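Local coordinates for uncharacterized peroxidase-related protein (Silicibacter sp., PDB 2PFX) that is of unknown function but, as a member of the AhpD-like carboxymuconolactone decarboxylase family, is probably a peroxidase-related oxidoreductase, at residues A[78-83]-A[163-168]; A[107-112]-A[116-121]; A[123-128]-A[145-150]; A[6-11]-A[41-46]. All blocks are in the same frame, centred on the assembly; numbering follows the deposited sequence. Where two conformers were deposited one is given.

Contact 1 of 4, residues A[78-83]-A[163-168]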
loop_
_atom_site.group_PDB
_atom_site.type_symbol
_atom_site.label_atom_id
_atom_site.label_comp_id
_atom_site.label_asym_id
_atom_site.label_seq_id
_atom_site.Cartn_x
_atom_site.Cartn_y
_atom_site.Cartn_z
ATOM N N VAL A 78 1.478 -10.241 -19.958
ATOM C CA VAL A 78 2.638 -9.412 -19.607
ATOM C C VAL A 78 2.297 -8.296 -18.653
ATOM O O VAL A 78 3.063 -7.950 -17.759
ATOM C CB VAL A 78 3.280 -8.818 -20.876
ATOM C CG1 VAL A 78 4.425 -7.873 -20.514
ATOM C CG2 VAL A 78 3.776 -9.943 -21.753
ATOM N N VAL A 79 1.136 -7.675 -18.828
ATOM C CA VAL A 79 0.751 -6.612 -17.894
ATOM C C VAL A 79 0.541 -7.193 -16.507
ATOM O O VAL A 79 1.025 -6.663 -15.489
ATOM C CB VAL A 79 -0.489 -5.888 -18.432
ATOM C CG1 VAL A 79 -1.150 -5.040 -17.360
ATOM C CG2 VAL A 79 -0.091 -5.059 -19.646
ATOM N N VAL A 80 -0.161 -8.305 -16.388
ATOM C CA VAL A 80 -0.290 -8.994 -15.093
ATOM C C VAL A 80 1.092 -9.285 -14.529
ATOM O O VAL A 80 1.370 -8.948 -13.377
ATOM C CB VAL A 80 -1.130 -10.278 -15.202
ATOM C CG1 VAL A 80 -1.219 -10.990 -13.857
ATOM C CG2 VAL A 80 -2.532 -9.948 -15.706
ATOM N N SER A 81 1.976 -9.896 -15.317
ATOM C CA SER A 81 3.306 -10.250 -14.854
ATOM C C SER A 81 4.152 -9.080 -14.409
ATOM O O SER A 81 5.000 -9.174 -13.543
ATOM C CB SER A 81 4.079 -10.920 -15.997
ATOM O OG SER A 81 3.348 -12.009 -16.501
ATOM N N SER A 82 3.947 -7.943 -15.091
ATOM C CA SER A 82 4.701 -6.753 -14.733
ATOM C C SER A 82 4.285 -6.282 -13.347
ATOM O O SER A 82 5.103 -5.910 -12.502
ATOM C CB SER A 82 4.470 -5.657 -15.782
ATOM O OG SER A 82 5.188 -4.480 -15.460
ATOM N N ILE A 83 2.975 -6.283 -13.089
ATOM C CA ILE A 83 2.492 -5.833 -11.814
ATOM C C ILE A 83 2.950 -6.769 -10.690
ATOM O O ILE A 83 3.293 -6.284 -9.610
ATOM C CB ILE A 83 0.958 -5.708 -11.784
ATOM C CG1 ILE A 83 0.440 -4.625 -12.736
ATOM C CG2 ILE A 83 0.462 -5.488 -10.365
ATOM C CD1 ILE A 83 -0.998 -4.814 -13.144
ATOM N N ASN A 163 -10.492 -14.602 -17.202
ATOM C CA ASN A 163 -9.821 -15.892 -16.960
ATOM C C ASN A 163 -8.350 -15.825 -17.315
ATOM O O ASN A 163 -7.517 -16.384 -16.591
ATOM C CB ASN A 163 -10.551 -17.007 -17.705
ATOM C CG ASN A 163 -11.676 -17.553 -16.844
ATOM O OD1 ASN A 163 -11.511 -18.581 -16.186
ATOM N ND2 ASN A 163 -12.804 -16.855 -16.844
ATOM N N VAL A 164 -8.015 -15.148 -18.414
ATOM C CA VAL A 164 -6.611 -15.000 -18.762
ATOM C C VAL A 164 -5.899 -14.254 -17.634
ATOM O O VAL A 164 -4.856 -14.684 -17.174
ATOM C CB VAL A 164 -6.432 -14.292 -20.103
ATOM C CG1 VAL A 164 -4.975 -13.942 -20.359
ATOM C CG2 VAL A 164 -6.996 -15.194 -21.190
ATOM N N THR A 165 -6.486 -13.150 -17.196
ATOM C CA THR A 165 -5.933 -12.359 -16.115
ATOM C C THR A 165 -5.743 -13.202 -14.851
ATOM O O THR A 165 -4.664 -13.256 -14.255
ATOM C CB THR A 165 -6.867 -11.176 -15.770
ATOM O OG1 THR A 165 -6.981 -10.276 -16.894
ATOM C CG2 THR A 165 -6.313 -10.349 -14.624
ATOM N N GLY A 166 -6.792 -13.899 -14.416
ATOM C CA GLY A 166 -6.699 -14.752 -13.233
ATOM C C GLY A 166 -5.641 -15.827 -13.387
ATOM O O GLY A 166 -4.890 -16.084 -12.437
ATOM N N PHE A 167 -5.574 -16.435 -14.564
ATOM C CA PHE A 167 -4.576 -17.480 -14.809
ATOM C C PHE A 167 -3.168 -16.961 -14.573
ATOM O O PHE A 167 -2.413 -17.673 -13.914
ATOM C CB PHE A 167 -4.738 -18.047 -16.216
ATOM C CG PHE A 167 -3.855 -19.218 -16.582
ATOM C CD1 PHE A 167 -3.985 -20.469 -16.007
ATOM C CD2 PHE A 167 -2.872 -19.012 -17.537
ATOM C CE1 PHE A 167 -3.138 -21.494 -16.387
ATOM C CE2 PHE A 167 -2.040 -20.019 -17.955
ATOM C CZ PHE A 167 -2.203 -21.262 -17.377
ATOM N N PHE A 168 -2.793 -15.767 -15.047
ATOM C CA PHE A 168 -1.421 -15.317 -14.813
ATOM C C PHE A 168 -1.225 -14.885 -13.381
ATOM O O PHE A 168 -0.088 -14.871 -12.895
ATOM C CB PHE A 168 -1.004 -14.215 -15.821
ATOM C CG PHE A 168 -0.748 -15.014 -17.109
ATOM C CD1 PHE A 168 0.450 -15.696 -17.269
ATOM C CD2 PHE A 168 -1.731 -15.090 -18.077
ATOM C CE1 PHE A 168 0.656 -16.455 -18.409
ATOM C CE2 PHE A 168 -1.521 -15.834 -19.231
ATOM C CZ PHE A 168 -0.323 -16.509 -19.389
#
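Thr-165 OG1 bonds to the carbonyl of Ile-161, one turn back in its own helix, while the methyl of the same side chain meets Val-80. OG1 beside the backbone N (chi1 -63°) leaves CG2 anti to that nitrogen, facing CG2 of Val-80 at 4.0 Å. Val-80 and Phe-168 have side chains that cross at about a right angle, CG1 of the valine resting on CB of the phenylalanine, 3.8 Å away. The phenylalanine ring itself leads off from the contact; Phe-167 CD2 lies over the rim of one face, and His-93 meets it edge-to-face. Val-80 thus fits with one methyl against each of two residues a turn apart, joining helix 70-84 to helix 155-178 in the buried centre of this all-helical, AhpD-like fold. Replacing Val-80 by alanine removes both methyls and is likely to leave a gap beside Thr-165 CG2 and thin the packing on Phe-168 CB. Beside this packing runs helix 87-101, where Cys-89 and His-93 are spaced in sequence consistently with the Cys/His redox motif of AhpD-like proteins. No hydrogen bond crosses between 78-83 and 163-168, which implies that their direct contact rests on apolar fit, with the polar hydroxyl spent inside its own helix.

Contact 2 of 4, residues A[107-112]-A[116-121]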
loop_
_atom_site.group_PDB
_atom_site.type_symbol
_atom_site.label_atom_id
_atom_site.label_comp_id
_atom_site.label_asym_id
_atom_site.label_seq_id
_atom_site.Cartn_x
_atom_site.Cartn_y
_atom_site.Cartn_z
ATOM N N GLY A 107 6.649 -5.047 -26.680
ATOM C CA GLY A 107 6.940 -5.951 -25.558
ATOM C C GLY A 107 7.599 -5.255 -24.394
ATOM O O GLY A 107 7.270 -5.555 -23.244
ATOM N N GLU A 108 8.500 -4.317 -24.712
ATOM C CA GLU A 108 9.230 -3.667 -23.623
ATOM C C GLU A 108 8.325 -2.758 -22.836
ATOM O O GLU A 108 8.363 -2.671 -21.609
ATOM C CB GLU A 108 10.432 -2.915 -24.202
ATOM C CG GLU A 108 11.418 -3.849 -24.879
ATOM C CD GLU A 108 12.093 -4.737 -23.854
ATOM O OE1 GLU A 108 12.916 -4.159 -23.104
ATOM O OE2 GLU A 108 11.829 -5.956 -23.780
HETATM N N MSE A 109 7.492 -2.049 -23.582
HETATM C CA MSE A 109 6.523 -1.156 -22.969
HETATM C C MSE A 109 5.613 -1.904 -22.016
HETATM O O MSE A 109 5.352 -1.423 -20.925
HETATM C CB MSE A 109 5.687 -0.431 -24.037
HETATM C CG MSE A 109 6.447 0.643 -24.788
HETATM SE SE MSE A 109 5.403 1.199 -26.333
HETATM C CE MSE A 109 6.182 2.954 -26.369
ATOM N N LEU A 110 5.114 -3.076 -22.389
ATOM C CA LEU A 110 4.171 -3.794 -21.537
ATOM C C LEU A 110 4.895 -4.375 -20.326
ATOM O O LEU A 110 4.335 -4.470 -19.245
ATOM C CB LEU A 110 3.450 -4.886 -22.323
ATOM C CG LEU A 110 2.628 -4.440 -23.537
ATOM C CD1 LEU A 110 1.751 -5.560 -24.086
ATOM C CD2 LEU A 110 1.721 -3.258 -23.234
ATOM N N VAL A 111 6.163 -4.738 -20.563
ATOM C CA VAL A 111 6.943 -5.308 -19.459
ATOM C C VAL A 111 7.203 -4.246 -18.398
ATOM O O VAL A 111 7.146 -4.497 -17.186
ATOM C CB VAL A 111 8.253 -5.894 -20.007
ATOM C CG1 VAL A 111 9.291 -6.055 -18.906
ATOM C CG2 VAL A 111 7.975 -7.230 -20.675
HETATM N N MSE A 112 7.476 -3.022 -18.847
HETATM C CA MSE A 112 7.905 -1.926 -18.004
HETATM C C MSE A 112 6.819 -1.010 -17.491
HETATM O O MSE A 112 6.706 -0.731 -16.294
HETATM C CB MSE A 112 8.924 -1.075 -18.789
HETATM C CG MSE A 112 10.177 -1.889 -19.165
HETATM SE SE MSE A 112 11.254 -0.928 -20.404
HETATM C CE MSE A 112 12.776 -2.097 -20.366
ATOM N N VAL A 116 2.359 3.592 -21.127
ATOM C CA VAL A 116 3.039 4.453 -22.082
ATOM C C VAL A 116 2.728 4.006 -23.503
ATOM O O VAL A 116 3.059 4.710 -24.443
ATOM C CB VAL A 116 4.580 4.431 -21.955
ATOM C CG1 VAL A 116 4.997 4.912 -20.587
ATOM C CG2 VAL A 116 5.084 3.023 -22.228
ATOM N N ALA A 117 2.139 2.833 -23.668
ATOM C CA ALA A 117 1.991 2.312 -25.021
ATOM C C ALA A 117 0.869 3.045 -25.766
ATOM O O ALA A 117 -0.200 3.254 -25.192
ATOM C CB ALA A 117 1.727 0.819 -24.984
ATOM N N PRO A 118 1.096 3.401 -27.019
ATOM C CA PRO A 118 0.041 4.098 -27.795
ATOM C C PRO A 118 -0.939 3.107 -28.386
ATOM O O PRO A 118 -0.973 2.795 -29.577
ATOM C CB PRO A 118 0.861 4.788 -28.889
ATOM C CG PRO A 118 1.972 3.820 -29.154
ATOM C CD PRO A 118 2.298 3.202 -27.831
ATOM N N LEU A 119 -1.783 2.589 -27.504
ATOM C CA LEU A 119 -2.751 1.578 -27.872
ATOM C C LEU A 119 -4.087 2.222 -28.238
ATOM O O LEU A 119 -4.407 3.308 -27.756
ATOM C CB LEU A 119 -3.057 0.657 -26.677
ATOM C CG LEU A 119 -1.845 -0.122 -26.166
ATOM C CD1 LEU A 119 -2.192 -0.917 -24.922
ATOM C CD2 LEU A 119 -1.318 -1.032 -27.262
ATOM N N ASP A 120 -4.850 1.488 -29.042
ATOM C CA ASP A 120 -6.234 1.928 -29.194
ATOM C C ASP A 120 -6.974 1.708 -27.878
ATOM O O ASP A 120 -6.530 0.967 -26.996
ATOM C CB ASP A 120 -6.882 1.234 -30.386
ATOM C CG ASP A 120 -7.090 -0.249 -30.267
ATOM O OD1 ASP A 120 -7.101 -0.784 -29.143
ATOM O OD2 ASP A 120 -7.239 -0.885 -31.335
ATOM N N ALA A 121 -8.122 2.387 -27.732
ATOM C CA ALA A 121 -8.842 2.358 -26.473
ATOM C C ALA A 121 -9.290 0.956 -26.071
ATOM O O ALA A 121 -9.258 0.586 -24.889
ATOM C CB ALA A 121 -10.060 3.276 -26.492
#
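The pyrrolidine ring of Pro-118 meets Met-109 at its CD corner, 4.0 Å from SE; no flat group takes part in the contact. Pro-118 is the centre of an inverse gamma turn, whose Leu-119 N to Ala-117 O hydrogen bond is weak, in the connection that leads from helix 104-112 to helix 121-136. Met-109, a selenomethionine in the crystal, supplies more of the touching surface than any other residue. Its chain is extended beyond CG and lies across the turn: CB and CG meet Val-116, and SE meets Ala-117 and Pro-118. CG lies 3.8 Å from Val-116 CG2, the two side chains set at a slant. That methyl occupies the place between the backbone N and the carbonyl carbon (CG1 at chi1 -61°), which brings it to the methionine. Farther out, SE reaches Ala-117, at 3.8 Å from CA. The Met-109 side chain also packs on Phe-87 of a neighbouring subunit, and Pro-118 on Gly-1 of the same neighbour, placing the turn at a subunit interface. Downstream, Asp-120 serves as the N-cap of helix 121-136, with OD1 accepting from Gln-123 N. Leu-110, which also packs on Met-75 and Val-78 of helix 70-84, brings CD2 to 4.4 Å from CB of Ala-117.

Contact 3 of 4, residues A[123-128]-A[145-150]; sequences QRVMLD and REVLRS
Val-125 and Leu-148 mark the closest backbone approach of two helical segments that run nearly antiparallel, at 161° between their N-to-C directions, with axes 9.5 Å apart. Their CA atoms are 6.5 Å from one another. Val-125 points its CB at the opposing helix and divides its two methyls between neighbouring residues there. CG1, anti to the carbonyl carbon (chi1 -58°), meets CG1 of Val-147 at 4.0 Å where the two valines cross obliquely. CG2 sits in the crowded position between the backbone N and the carbonyl carbon, and from there it touches Leu-148 CD2, also at 4.0 Å. The valine and leucine side chains slide past each other in opposite directions, and Leu-148 CD2 also lies 3.6 Å from Val-125 O. The pair illustrates a helical hairpin, since helix 121-136 and helix 142-150 follow each other in the chain and fold back side by side. Leu-148 faces inward, touching Phe-129 and also Ile-158 of helix 155-178, whereas Val-147 lies at the exposed margin. Along helix 121-136, Arg-124 NE forms a salt bridge with Asp-128 OD1 at 2.9 Å, meeting that oxygen on its syn side but 26° out of the carboxylate plane. Tyr-114 OH is a second partner of the same oxygen, while NH2 of Arg-124 forms a salt bridge with Glu-141 of a neighbouring subunit.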
loop_
_atom_site.group_PDB
_atom_site.type_symbol
_atom_site.label_atom_id
_atom_site.label_comp_id
_atom_site.label_asym_id
_atom_site.label_seq_id
_atom_site.Cartn_x
_atom_site.Cartn_y
_atom_site.Cartn_z
ATOM N N GLN A 123 -7.803 -1.885 -26.589
ATOM C CA GLN A 123 -6.744 -2.656 -25.942
ATOM C C GLN A 123 -6.382 -2.007 -24.626
ATOM O O GLN A 123 -6.072 -2.704 -23.672
ATOM C CB GLN A 123 -5.526 -2.770 -26.872
ATOM C CG GLN A 123 -5.842 -3.685 -28.036
ATOM C CD GLN A 123 -4.681 -4.011 -28.943
ATOM O OE1 GLN A 123 -3.708 -3.269 -29.025
ATOM N NE2 GLN A 123 -4.857 -5.147 -29.625
ATOM N N ARG A 124 -6.427 -0.669 -24.597
ATOM C CA ARG A 124 -6.032 -0.049 -23.326
ATOM C C ARG A 124 -7.016 -0.382 -22.234
ATOM O O ARG A 124 -6.612 -0.662 -21.097
ATOM C CB ARG A 124 -5.918 1.466 -23.520
ATOM C CG ARG A 124 -5.612 2.186 -22.230
ATOM C CD ARG A 124 -4.369 1.644 -21.478
ATOM N NE ARG A 124 -4.260 2.525 -20.282
ATOM C CZ ARG A 124 -3.441 3.558 -20.164
ATOM N NH1 ARG A 124 -2.579 3.954 -21.090
ATOM N NH2 ARG A 124 -3.499 4.248 -19.027
ATOM N N VAL A 125 -8.334 -0.363 -22.470
ATOM C CA VAL A 125 -9.241 -0.649 -21.351
ATOM C C VAL A 125 -9.189 -2.122 -20.963
ATOM O O VAL A 125 -9.382 -2.482 -19.802
ATOM C CB VAL A 125 -10.676 -0.197 -21.641
ATOM C CG1 VAL A 125 -10.638 1.314 -21.939
ATOM C CG2 VAL A 125 -11.345 -0.945 -22.781
HETATM N N MSE A 126 -8.905 -2.984 -21.926
HETATM C CA MSE A 126 -8.664 -4.393 -21.657
HETATM C C MSE A 126 -7.544 -4.557 -20.630
HETATM O O MSE A 126 -7.672 -5.262 -19.622
HETATM C CB MSE A 126 -8.349 -5.087 -22.966
HETATM C CG MSE A 126 -8.077 -6.579 -22.831
HETATM SE SE MSE A 126 -7.423 -7.319 -24.472
HETATM C CE MSE A 126 -5.706 -6.498 -24.381
ATOM N N LEU A 127 -6.438 -3.874 -20.871
ATOM C CA LEU A 127 -5.322 -3.921 -19.928
ATOM C C LEU A 127 -5.578 -3.219 -18.602
ATOM O O LEU A 127 -5.101 -3.666 -17.557
ATOM C CB LEU A 127 -4.047 -3.374 -20.584
ATOM C CG LEU A 127 -3.587 -4.133 -21.828
ATOM C CD1 LEU A 127 -2.359 -3.491 -22.441
ATOM C CD2 LEU A 127 -3.309 -5.610 -21.530
ATOM N N ASP A 128 -6.314 -2.120 -18.589
ATOM C CA ASP A 128 -6.659 -1.447 -17.349
ATOM C C ASP A 128 -7.509 -2.335 -16.436
ATOM O O ASP A 128 -7.356 -2.342 -15.208
ATOM C CB ASP A 128 -7.439 -0.179 -17.670
ATOM C CG ASP A 128 -6.645 0.983 -18.216
ATOM O OD1 ASP A 128 -5.397 0.967 -18.162
ATOM O OD2 ASP A 128 -7.323 1.919 -18.704
ATOM N N ARG A 145 -17.142 -3.265 -15.874
ATOM C CA ARG A 145 -17.521 -4.158 -16.962
ATOM C C ARG A 145 -18.170 -3.371 -18.104
ATOM O O ARG A 145 -18.014 -3.712 -19.275
ATOM C CB ARG A 145 -18.434 -5.261 -16.432
ATOM C CG ARG A 145 -17.676 -6.223 -15.513
ATOM C CD ARG A 145 -18.484 -7.465 -15.196
ATOM N NE ARG A 145 -19.685 -7.190 -14.419
ATOM C CZ ARG A 145 -19.719 -7.104 -13.099
ATOM N NH1 ARG A 145 -18.648 -7.267 -12.339
ATOM N NH2 ARG A 145 -20.867 -6.836 -12.497
ATOM N N GLU A 146 -18.888 -2.302 -17.781
ATOM C CA GLU A 146 -19.536 -1.545 -18.861
ATOM C C GLU A 146 -18.509 -0.785 -19.674
ATOM O O GLU A 146 -18.698 -0.538 -20.880
ATOM C CB GLU A 146 -20.590 -0.594 -18.291
ATOM C CG GLU A 146 -21.479 0.028 -19.380
ATOM C CD GLU A 146 -22.235 -0.993 -20.198
ATOM O OE1 GLU A 146 -22.768 -1.991 -19.640
ATOM O OE2 GLU A 146 -22.296 -0.801 -21.437
ATOM N N VAL A 147 -17.409 -0.408 -19.030
ATOM C CA VAL A 147 -16.348 0.258 -19.800
ATOM C C VAL A 147 -15.871 -0.662 -20.913
ATOM O O VAL A 147 -15.659 -0.281 -22.063
ATOM C CB VAL A 147 -15.159 0.693 -18.938
ATOM C CG1 VAL A 147 -13.981 1.103 -19.798
ATOM C CG2 VAL A 147 -15.594 1.840 -18.023
ATOM N N LEU A 148 -15.690 -1.935 -20.585
ATOM C CA LEU A 148 -15.287 -2.908 -21.595
ATOM C C LEU A 148 -16.313 -3.035 -22.712
ATOM O O LEU A 148 -15.966 -3.105 -23.894
ATOM C CB LEU A 148 -15.058 -4.283 -20.952
ATOM C CG LEU A 148 -13.974 -4.284 -19.873
ATOM C CD1 LEU A 148 -13.918 -5.668 -19.235
ATOM C CD2 LEU A 148 -12.633 -3.863 -20.437
ATOM N N ARG A 149 -17.599 -3.096 -22.328
ATOM C CA ARG A 149 -18.629 -3.160 -23.362
ATOM C C ARG A 149 -18.666 -1.898 -24.229
ATOM O O ARG A 149 -18.977 -1.995 -25.421
ATOM C CB ARG A 149 -20.012 -3.358 -22.756
ATOM C CG ARG A 149 -20.124 -4.661 -21.966
ATOM C CD ARG A 149 -21.544 -5.041 -21.592
ATOM N NE ARG A 149 -21.987 -4.413 -20.362
ATOM C CZ ARG A 149 -22.051 -4.873 -19.136
ATOM N NH1 ARG A 149 -21.692 -6.105 -18.833
ATOM N NH2 ARG A 149 -22.500 -4.028 -18.220
ATOM N N SER A 150 -18.334 -0.762 -23.632
ATOM C CA SER A 150 -18.288 0.506 -24.333
ATOM C C SER A 150 -17.202 0.590 -25.385
ATOM O O SER A 150 -17.103 1.460 -26.255
ATOM C CB SER A 150 -18.079 1.599 -23.266
ATOM O OG SER A 150 -18.759 2.734 -23.767
#

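Contact 4 of 4, residues A[6-11]-A[41-46]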
loop_
_atom_site.group_PDB
_atom_site.type_symbol
_atom_site.label_atom_id
_atom_site.label_comp_id
_atom_site.label_asym_id
_atom_site.label_seq_id
_atom_site.Cartn_x
_atom_site.Cartn_y
_atom_site.Cartn_z
ATOM N N LYS A 6 19.235 -22.837 -10.132
ATOM C CA LYS A 6 18.696 -24.128 -10.519
ATOM C C LYS A 6 17.513 -23.905 -11.475
ATOM O O LYS A 6 16.733 -22.970 -11.320
ATOM C CB LYS A 6 18.283 -24.938 -9.298
ATOM C CG LYS A 6 18.758 -26.379 -9.278
ATOM C CD LYS A 6 17.594 -27.359 -9.227
ATOM C CE LYS A 6 16.876 -27.370 -7.892
ATOM N NZ LYS A 6 16.914 -28.672 -7.161
ATOM N N GLU A 7 17.447 -24.810 -12.440
ATOM C CA GLU A 7 16.372 -25.007 -13.374
ATOM C C GLU A 7 15.792 -26.404 -13.217
ATOM O O GLU A 7 16.470 -27.340 -12.806
ATOM C CB GLU A 7 16.845 -24.773 -14.804
ATOM C CG GLU A 7 17.377 -23.391 -15.054
ATOM C CD GLU A 7 17.732 -23.075 -16.487
ATOM O OE1 GLU A 7 17.001 -23.468 -17.426
ATOM O OE2 GLU A 7 18.777 -22.410 -16.699
ATOM N N PRO A 8 14.512 -26.556 -13.528
ATOM C CA PRO A 8 13.670 -25.413 -13.896
ATOM C C PRO A 8 13.177 -24.575 -12.717
ATOM O O PRO A 8 12.817 -23.415 -12.973
ATOM C CB PRO A 8 12.487 -26.095 -14.573
ATOM C CG PRO A 8 12.421 -27.461 -13.996
ATOM C CD PRO A 8 13.826 -27.851 -13.600
ATOM N N THR A 9 13.165 -25.079 -11.490
ATOM C CA THR A 9 12.859 -24.304 -10.291
ATOM C C THR A 9 13.944 -24.540 -9.237
ATOM O O THR A 9 14.846 -25.343 -9.473
ATOM C CB THR A 9 11.502 -24.644 -9.659
ATOM O OG1 THR A 9 11.557 -25.925 -9.028
ATOM C CG2 THR A 9 10.419 -24.773 -10.732
ATOM N N ALA A 10 13.824 -23.867 -8.109
ATOM C CA ALA A 10 14.725 -24.120 -6.990
ATOM C C ALA A 10 14.269 -25.306 -6.140
ATOM O O ALA A 10 14.910 -25.636 -5.128
ATOM C CB ALA A 10 14.854 -22.883 -6.103
ATOM N N LEU A 11 13.169 -25.954 -6.497
ATOM C CA LEU A 11 12.692 -27.116 -5.765
ATOM C C LEU A 11 13.309 -28.411 -6.252
ATOM O O LEU A 11 13.501 -28.626 -7.441
ATOM C CB LEU A 11 11.156 -27.226 -5.883
ATOM C CG LEU A 11 10.390 -26.068 -5.233
ATOM C CD1 LEU A 11 8.906 -26.374 -5.258
ATOM C CD2 LEU A 11 10.821 -25.764 -3.802
ATOM N N LEU A 41 6.926 -26.292 -18.246
ATOM C CA LEU A 41 6.448 -27.644 -18.499
ATOM C C LEU A 41 7.324 -28.683 -17.801
ATOM O O LEU A 41 6.791 -29.654 -17.276
ATOM C CB LEU A 41 6.386 -27.927 -19.995
ATOM C CG LEU A 41 5.461 -27.014 -20.791
ATOM C CD1 LEU A 41 5.607 -27.350 -22.267
ATOM C CD2 LEU A 41 4.033 -27.123 -20.276
ATOM N N LYS A 42 8.628 -28.459 -17.794
ATOM C CA LYS A 42 9.505 -29.388 -17.058
ATOM C C LYS A 42 9.154 -29.382 -15.587
ATOM O O LYS A 42 9.311 -30.393 -14.893
ATOM C CB LYS A 42 10.968 -29.032 -17.287
ATOM C CG LYS A 42 11.382 -28.989 -18.753
ATOM C CD LYS A 42 12.849 -28.607 -18.933
ATOM C CE LYS A 42 13.362 -29.096 -20.281
ATOM N NZ LYS A 42 14.561 -28.323 -20.700
ATOM N N ALA A 43 8.660 -28.248 -15.104
ATOM C CA ALA A 43 8.322 -28.126 -13.695
ATOM C C ALA A 43 7.151 -29.026 -13.329
ATOM O O ALA A 43 7.161 -29.649 -12.266
ATOM C CB ALA A 43 8.048 -26.660 -13.326
ATOM N N TYR A 44 6.157 -29.084 -14.216
ATOM C CA TYR A 44 4.978 -29.896 -13.960
ATOM C C TYR A 44 5.163 -31.350 -14.356
ATOM O O TYR A 44 4.358 -32.202 -13.954
ATOM C CB TYR A 44 3.755 -29.342 -14.714
ATOM C CG TYR A 44 3.156 -28.149 -13.998
ATOM C CD1 TYR A 44 3.623 -26.873 -14.271
ATOM C CD2 TYR A 44 2.154 -28.300 -13.056
ATOM C CE1 TYR A 44 3.083 -25.784 -13.611
ATOM C CE2 TYR A 44 1.603 -27.220 -12.399
ATOM C CZ TYR A 44 2.077 -25.967 -12.688
ATOM O OH TYR A 44 1.545 -24.878 -12.046
ATOM N N ALA A 45 6.212 -31.591 -15.135
ATOM C CA ALA A 45 6.434 -32.913 -15.715
ATOM C C ALA A 45 6.796 -34.017 -14.740
ATOM O O ALA A 45 6.888 -35.187 -15.147
ATOM C CB ALA A 45 7.495 -32.793 -16.810
ATOM N N PHE A 46 6.992 -33.751 -13.460
ATOM C CA PHE A 46 7.188 -34.854 -12.523
ATOM C C PHE A 46 5.935 -35.695 -12.349
ATOM O O PHE A 46 5.972 -36.825 -11.851
ATOM C CB PHE A 46 7.655 -34.338 -11.151
ATOM C CG PHE A 46 6.596 -33.602 -10.353
ATOM C CD1 PHE A 46 6.405 -32.248 -10.591
ATOM C CD2 PHE A 46 5.832 -34.235 -9.392
ATOM C CE1 PHE A 46 5.449 -31.553 -9.880
ATOM C CE2 PHE A 46 4.861 -33.543 -8.686
ATOM C CZ PHE A 46 4.671 -32.196 -8.941
#
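Pro-8 and Lys-42 lie askew to each other, the CG corner of the proline ring resting 3.9 Å from CB of the lysine. The same CG lies 4.0 Å from the backbone N of Ala-43, so the ring bears on the helix at the join of two residues. Lys-42 lends only the root of its side chain; beyond CG the chain is extended and leads away, ending with NZ 6.3 Å from Glu-7 OE1, too far for a salt bridge, and that oxygen is hydrogen-bonded instead to Asn-39 ND2. Thr-9 approaches from beside the proline and sets its CG2 against CB of Ala-43, methyl to methyl at 4.0 Å. Its rotation (chi1 72°) places CG2 beside the backbone N and tucks OG1 between N and the carbonyl carbon, where it accepts a hydrogen bond of 3.0 Å from Leu-11 N. This is an ST turn, in the N-terminal loop that runs past helix 39-44. Alanine in place of Thr-9 takes away OG1 and CG2, which is likely to leave Leu-11 N without its acceptor in the turn and a gap beside Ala-43 CB. Backbone hydrogen bonds of Pro-8 with Met-181 and of Ala-10 with Thr-178 hold the loop to the end of helix 155-178 and the residues just after it. No hydrogen bond crosses between the two segments, and the Thr-9 OG1 bond stays within 6-11, which implies that the direct fit rests on methyl and ring carbons.

How the contacts relate
From the N terminus, contact 4 closes first, bringing the irregular loop residues 6-11 back onto helix 39-44 across a loop that includes helix 21-34. Contact 1 then opens on helix 70-84 and closes on helix 155-178, and within the long loop it spans lie contacts 2 and 3, one after the other. Contact 2 folds the connection after helix 104-112 against that helix; contact 3 pairs helix 121-136 with helix 142-150. Contacts 1, 2 and 3 touch one another: Ser-82 of contact 1 probably hydrogen-bonds to Val-111 of contact 2, and Leu-127 of contact 3 packs on Val-79 and Leu-119. Contact 4 lies apart, about 31 Å from contact 2 between centres.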